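Polyphosphate kinase (Porphyromonas gingivalis, PDB 2O8R) probably catalyses the reversible transfer of the terminal phosphate of ATP to build long chains of polyphosphate. Local coordinates at residues A165-E170 / Y177-L182; H113-R118 / N311-R316. The protein carries 3 engineered substitutions. One frame throughout, in Å; residues are numbered along the deposited sequence.

Contact 1 (A165-E170 / Y177-L182)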
loop_
_atom_site.group_PDB
_atom_site.type_symbol
_atom_site.label_atom_id
_atom_site.label_comp_id
_atom_site.label_asym_id
_atom_site.label_seq_id
_atom_site.Cartn_x
_atom_site.Cartn_y
_atom_site.Cartn_z
ATOM N N ALA A 165 -16.999 22.768 -10.433
ATOM C CA ALA A 165 -16.954 23.985 -11.227
ATOM C C ALA A 165 -17.932 24.972 -10.611
ATOM O O ALA A 165 -19.114 24.665 -10.458
ATOM C CB ALA A 165 -17.303 23.703 -12.655
ATOM N N VAL A 166 -17.417 26.140 -10.239
ATOM C CA VAL A 166 -18.187 27.196 -9.573
ATOM C C VAL A 166 -18.395 28.384 -10.508
ATOM O O VAL A 166 -17.454 28.831 -11.159
ATOM C CB VAL A 166 -17.421 27.741 -8.333
ATOM C CG1 VAL A 166 -18.201 28.841 -7.655
ATOM C CG2 VAL A 166 -17.110 26.633 -7.347
ATOM N N ARG A 167 -19.623 28.889 -10.570
ATOM C CA ARG A 167 -19.936 30.117 -11.303
ATOM C C ARG A 167 -19.958 31.306 -10.349
ATOM O O ARG A 167 -20.618 31.263 -9.312
ATOM C CB ARG A 167 -21.294 29.991 -11.982
ATOM C CG ARG A 167 -21.771 31.253 -12.649
ATOM C CD ARG A 167 -22.904 30.955 -13.605
ATOM N NE ARG A 167 -24.178 30.787 -12.922
ATOM C CZ ARG A 167 -25.300 30.419 -13.529
ATOM N NH1 ARG A 167 -25.299 30.177 -14.836
ATOM N NH2 ARG A 167 -26.423 30.289 -12.830
ATOM N N LEU A 168 -19.251 32.372 -10.710
ATOM C CA LEU A 168 -19.141 33.545 -9.845
ATOM C C LEU A 168 -19.585 34.866 -10.490
ATOM O O LEU A 168 -19.268 35.136 -11.653
ATOM C CB LEU A 168 -17.700 33.679 -9.364
ATOM C CG LEU A 168 -17.130 32.460 -8.651
ATOM C CD1 LEU A 168 -15.613 32.431 -8.779
ATOM C CD2 LEU A 168 -17.563 32.437 -7.190
ATOM N N LYS A 169 -20.308 35.686 -9.722
ATOM C CA LYS A 169 -20.606 37.066 -10.107
ATOM C C LYS A 169 -20.024 37.995 -9.054
ATOM O O LYS A 169 -20.204 37.769 -7.861
ATOM C CB LYS A 169 -22.105 37.283 -10.241
ATOM C CG LYS A 169 -22.476 38.480 -11.092
ATOM C CD LYS A 169 -23.893 38.922 -10.783
ATOM C CE LYS A 169 -24.060 40.414 -10.968
ATOM N NZ LYS A 169 -25.122 40.972 -10.076
ATOM N N GLU A 170 -19.340 39.045 -9.503
ATOM C CA GLU A 170 -18.425 39.814 -8.655
ATOM C C GLU A 170 -19.082 40.935 -7.839
ATOM O O GLU A 170 -20.048 40.699 -7.119
ATOM C CB GLU A 170 -17.313 40.380 -9.530
ATOM C CG GLU A 170 -15.959 40.446 -8.869
ATOM C CD GLU A 170 -14.877 40.796 -9.860
ATOM O OE1 GLU A 170 -13.814 41.287 -9.424
ATOM O OE2 GLU A 170 -15.096 40.588 -11.076
ATOM N N TYR A 177 -20.223 36.383 -16.208
ATOM C CA TYR A 177 -19.953 35.426 -15.153
ATOM C C TYR A 177 -18.499 34.990 -15.162
ATOM O O TYR A 177 -17.931 34.717 -16.219
ATOM C CB TYR A 177 -20.830 34.188 -15.317
ATOM C CG TYR A 177 -22.226 34.294 -14.755
ATOM C CD1 TYR A 177 -23.323 33.900 -15.513
ATOM C CD2 TYR A 177 -22.453 34.769 -13.462
ATOM C CE1 TYR A 177 -24.616 33.967 -15.007
ATOM C CE2 TYR A 177 -23.744 34.852 -12.951
ATOM C CZ TYR A 177 -24.818 34.444 -13.734
ATOM O OH TYR A 177 -26.098 34.518 -13.253
ATOM N N SER A 178 -17.907 34.927 -13.974
ATOM C CA SER A 178 -16.615 34.296 -13.779
ATOM C C SER A 178 -16.807 32.800 -13.521
ATOM O O SER A 178 -17.896 32.354 -13.152
ATOM C CB SER A 178 -15.894 34.939 -12.602
ATOM O OG SER A 178 -15.029 35.962 -13.054
ATOM N N TYR A 179 -15.753 32.018 -13.718
ATOM C CA TYR A 179 -15.831 30.591 -13.449
ATOM C C TYR A 179 -14.598 30.089 -12.744
ATOM O O TYR A 179 -13.495 30.551 -13.010
ATOM C CB TYR A 179 -16.078 29.811 -14.728
ATOM C CG TYR A 179 -17.440 30.087 -15.273
ATOM C CD1 TYR A 179 -18.557 29.495 -14.705
ATOM C CD2 TYR A 179 -17.624 30.971 -16.325
ATOM C CE1 TYR A 179 -19.814 29.745 -15.183
ATOM C CE2 TYR A 179 -18.885 31.236 -16.811
ATOM C CZ TYR A 179 -19.980 30.620 -16.232
ATOM O OH TYR A 179 -21.253 30.867 -16.699
ATOM N N ALA A 180 -14.794 29.152 -11.822
ATOM C CA ALA A 180 -13.681 28.610 -11.062
ATOM C C ALA A 180 -13.752 27.097 -10.917
ATOM O O ALA A 180 -14.825 26.476 -10.990
ATOM C CB ALA A 180 -13.588 29.265 -9.723
ATOM N N LEU A 181 -12.584 26.509 -10.721
ATOM C CA LEU A 181 -12.481 25.083 -10.573
ATOM C C LEU A 181 -11.882 24.840 -9.225
ATOM O O LEU A 181 -10.844 25.426 -8.909
ATOM C CB LEU A 181 -11.541 24.530 -11.639
ATOM C CG LEU A 181 -11.424 23.019 -11.810
ATOM C CD1 LEU A 181 -12.691 22.445 -12.406
ATOM C CD2 LEU A 181 -10.262 22.722 -12.715
ATOM N N LEU A 182 -12.517 23.998 -8.413
ATOM C CA LEU A 182 -11.779 23.467 -7.262
ATOM C C LEU A 182 -11.824 21.952 -7.019
ATOM O O LEU A 182 -12.667 21.221 -7.565
ATOM C CB LEU A 182 -11.981 24.292 -5.981
ATOM C CG LEU A 182 -13.360 24.704 -5.518
ATOM C CD1 LEU A 182 -14.013 23.560 -4.793
ATOM C CD2 LEU A 182 -13.210 25.883 -4.602
#
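Arg167 and Tyr179 face each other across an antiparallel beta hairpin, whose strands 163-169 and 178-183 lie in the mixed sheet of the polyphosphate kinase middle domain. The contact changes character along its length, from a buried stretch holding Val166, Leu168, Tyr179 and Ala180 to the turn end, where Arg167, Lys169, Tyr177 and Ser178 are partly exposed. In the buried stretch Val166 and Leu168 stand opposite Ala180 and Ser178 on one face of the sheet. Leu168 CD1 rests 3.9 Å from Ala180 CB, and the residues of helix 217-220 with Phe221 and Tyr224 close over this side. Two hydrogen-bonded pairs, Val166 with Ala180 and Leu168 with Ser178, tie the backbones together. Each contributes two N-H...O bonds, among them Val166 N to Ala180 O at 2.7 Å.

Toward the turn, on the other face, the packing gives way to longer, partly exposed side chains. Arg167 runs beside Tyr179, Arg167 CB lying 3.5 Å from Tyr179 CE1, and the ring of Tyr179 in turn meets that of Tyr282. A bend at chi3 (79°) then turns the guanidinium of Arg167 onto the Tyr177 ring as an off-centre cation-pi stack, the two planes only 13° apart and their centres separated by 4.4 Å. Lys169 CB approaches the rim of the same ring, while the rest of the lysine chain leads away from the hairpin. Nearest the middle of the Tyr177 face is no charged atom but a methylene: Arg167 CD sits 3.5 Å from the ring centroid in a CH-pi contact.

Contact 2 (H113-R118 / N311-R316). With SO4 (sulfate ion), chain H.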
loop_
_atom_site.group_PDB
_atom_site.type_symbol
_atom_site.label_atom_id
_atom_site.label_comp_id
_atom_site.label_asym_id
_atom_site.label_seq_id
_atom_site.Cartn_x
_atom_site.Cartn_y
_atom_site.Cartn_z
ATOM N N HIS A 113 -32.952 2.104 8.796
ATOM C CA HIS A 113 -32.027 1.445 9.712
ATOM C C HIS A 113 -31.082 2.381 10.474
ATOM O O HIS A 113 -30.057 1.942 10.990
ATOM C CB HIS A 113 -31.237 0.391 8.955
ATOM C CG HIS A 113 -32.102 -0.649 8.326
ATOM N ND1 HIS A 113 -32.654 -0.495 7.075
ATOM C CD2 HIS A 113 -32.541 -1.843 8.789
ATOM C CE1 HIS A 113 -33.381 -1.558 6.784
ATOM N NE2 HIS A 113 -33.330 -2.390 7.809
ATOM N N GLY A 114 -31.428 3.661 10.550
ATOM C CA GLY A 114 -30.662 4.614 11.365
ATOM C C GLY A 114 -29.424 5.228 10.726
ATOM O O GLY A 114 -28.541 5.700 11.434
ATOM N N ILE A 115 -29.355 5.217 9.394
ATOM C CA ILE A 115 -28.263 5.862 8.661
ATOM C C ILE A 115 -28.821 7.024 7.854
ATOM O O ILE A 115 -29.721 6.843 7.037
ATOM C CB ILE A 115 -27.557 4.892 7.676
ATOM C CG1 ILE A 115 -27.556 3.453 8.213
ATOM C CG2 ILE A 115 -26.148 5.389 7.308
ATOM C CD1 ILE A 115 -26.337 3.045 8.993
ATOM N N ARG A 116 -28.301 8.226 8.088
ATOM C CA ARG A 116 -28.709 9.364 7.282
ATOM C C ARG A 116 -27.533 9.855 6.470
ATOM O O ARG A 116 -26.580 10.444 6.993
ATOM C CB ARG A 116 -29.333 10.470 8.130
ATOM C CG ARG A 116 -30.289 11.358 7.342
ATOM C CD ARG A 116 -31.617 11.548 8.077
ATOM N NE ARG A 116 -31.783 12.890 8.619
ATOM C CZ ARG A 116 -32.325 13.903 7.949
ATOM N NH1 ARG A 116 -32.753 13.732 6.704
ATOM N NH2 ARG A 116 -32.436 15.095 8.521
ATOM N N LEU A 117 -27.577 9.541 5.182
ATOM C CA LEU A 117 -26.588 10.041 4.267
ATOM C C LEU A 117 -27.210 11.297 3.740
ATOM O O LEU A 117 -28.174 11.249 2.981
ATOM C CB LEU A 117 -26.319 9.047 3.137
ATOM C CG LEU A 117 -25.319 9.541 2.074
ATOM C CD1 LEU A 117 -24.052 10.107 2.709
ATOM C CD2 LEU A 117 -24.962 8.441 1.097
ATOM N N ARG A 118 -26.682 12.429 4.169
ATOM C CA ARG A 118 -27.322 13.685 3.847
ATOM C C ARG A 118 -27.071 14.080 2.418
ATOM O O ARG A 118 -25.959 13.968 1.892
ATOM C CB ARG A 118 -26.938 14.797 4.829
ATOM C CG ARG A 118 -27.874 14.856 6.035
ATOM C CD ARG A 118 -27.992 16.267 6.594
ATOM N NE ARG A 118 -27.151 16.433 7.770
ATOM C CZ ARG A 118 -27.595 16.338 9.016
ATOM N NH1 ARG A 118 -28.874 16.091 9.253
ATOM N NH2 ARG A 118 -26.761 16.490 10.025
ATOM N N ASN A 311 -20.569 1.338 7.364
ATOM C CA ASN A 311 -21.709 0.742 8.044
ATOM C C ASN A 311 -21.444 0.747 9.542
ATOM O O ASN A 311 -20.787 -0.164 10.050
ATOM C CB ASN A 311 -21.925 -0.692 7.569
ATOM C CG ASN A 311 -23.021 -1.430 8.348
ATOM O OD1 ASN A 311 -23.716 -0.867 9.201
ATOM N ND2 ASN A 311 -23.178 -2.706 8.040
ATOM N N PRO A 312 -21.981 1.753 10.261
ATOM C CA PRO A 312 -21.814 1.863 11.701
ATOM C C PRO A 312 -22.563 0.796 12.499
ATOM O O PRO A 312 -22.534 0.835 13.723
ATOM C CB PRO A 312 -22.408 3.230 12.011
ATOM C CG PRO A 312 -23.426 3.415 10.980
ATOM C CD PRO A 312 -22.811 2.850 9.742
ATOM N N PHE A 313 -23.228 -0.142 11.833
ATOM C CA PHE A 313 -23.830 -1.255 12.553
ATOM C C PHE A 313 -23.081 -2.551 12.335
ATOM O O PHE A 313 -23.669 -3.583 12.051
ATOM C CB PHE A 313 -25.310 -1.365 12.247
ATOM C CG PHE A 313 -26.080 -0.195 12.742
ATOM C CD1 PHE A 313 -26.237 0.011 14.102
ATOM C CD2 PHE A 313 -26.592 0.738 11.865
ATOM C CE1 PHE A 313 -26.919 1.103 14.576
ATOM C CE2 PHE A 313 -27.283 1.835 12.334
ATOM C CZ PHE A 313 -27.444 2.019 13.690
ATOM N N ALA A 314 -21.768 -2.458 12.513
ATOM C CA ALA A 314 -20.831 -3.570 12.406
ATOM C C ALA A 314 -21.340 -4.682 11.503
ATOM O O ALA A 314 -21.500 -4.414 10.311
ATOM C CB ALA A 314 -20.383 -4.057 13.782
ATOM N N PRO A 315 -21.653 -5.894 12.045
ATOM C CA PRO A 315 -21.912 -7.015 11.128
ATOM C C PRO A 315 -23.354 -7.086 10.628
ATOM O O PRO A 315 -23.681 -7.917 9.791
ATOM C CB PRO A 315 -21.582 -8.252 11.974
ATOM C CG PRO A 315 -21.477 -7.774 13.400
ATOM C CD PRO A 315 -21.841 -6.321 13.440
ATOM N N ARG A 316 -24.197 -6.204 11.137
ATOM C CA ARG A 316 -25.592 -6.132 10.752
ATOM C C ARG A 316 -25.674 -5.344 9.452
ATOM O O ARG A 316 -24.678 -4.770 9.015
ATOM C CB ARG A 316 -26.380 -5.444 11.869
ATOM C CG ARG A 316 -27.671 -6.138 12.244
ATOM C CD ARG A 316 -28.055 -5.837 13.690
ATOM N NE ARG A 316 -27.875 -4.428 14.036
ATOM C CZ ARG A 316 -28.700 -3.444 13.676
ATOM N NH1 ARG A 316 -29.780 -3.698 12.939
ATOM N NH2 ARG A 316 -28.439 -2.194 14.046
HETATM S S SO4 H . -31.344 18.127 9.216
HETATM O O1 SO4 H . -31.886 17.241 10.246
HETATM O O2 SO4 H . -32.430 18.892 8.612
HETATM O O3 SO4 H . -30.357 19.031 9.815
HETATM O O4 SO4 H . -30.706 17.336 8.169
#
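Gly114 and Phe313 come together where two backbones stay well apart: their CA atoms are 9.1 Å from each other, and no hydrogen bond crosses. The first segment leaves a helix at His113, passes through Gly114 with positive phi (84°), and enters strand 115-118. The second is irregular, turning from Phe313 to Arg316 in a type II' beta turn.

Side chains therefore bridge the gap. Ile115 and Pro312 reach toward each other tip to tip, Ile115 CD1 lying 3.5 Å from Pro312 CG. Ile115 CD1 also lies at the edge of the Phe313 ring, 3.7 Å from Phe313 CE2. The CB bond of Phe313 points to 113-118, and with chi1 at -65° CE2 comes to the His113 carbonyl.

Strand 115-118 is an edge strand of a small three-stranded mixed sheet, parallel to strand 204-208. Ile115 and Pro312 both pack on Tyr206 of that neighbour and on Tyr36 of helix 35-63, while Tyr204 meets the Phe313 ring edge-to-face. Gly114 is the C-prime residue of a Schellman motif ending helix 83-112. Asn311 forms an Asx turn, Asn311 OD1 accepting from Phe313 N at 2.8 Å, and Asn311 ND2 donates to Arg316 O at 2.7 Å, pinning the turn at two places.

Beyond the apolar patch lies a sulfate, probably from the crystallisation liquor, which the backbone nitrogens of Thr123 and His124 also hold; Arg116 NH2 makes a weak hydrogen bond to its O1, and the approach of Arg118 is doubtful.

Overall arrangement
Followed from the N terminus, the chain leaves helix 83-112 into 113-118, the first half of contact 2. It goes on to the hairpin strands 163-169 and 178-183, where contact 1 closes a loop with only six residues between its segments. Strand 225-235 pairs with strand 163-169 in the same sheet, and the chain later returns through 311-316 to complete contact 2, a closure spanning 192 residues. Contact 1 is thus nested inside contact 2; the two do not cross. Contact 1 joins sequence neighbours, whereas contact 2 ties strand 115-118 to the loop preceding helix 328-331. Their centres lie 36 Å apart and their nearest atoms about 17 Å, without touching.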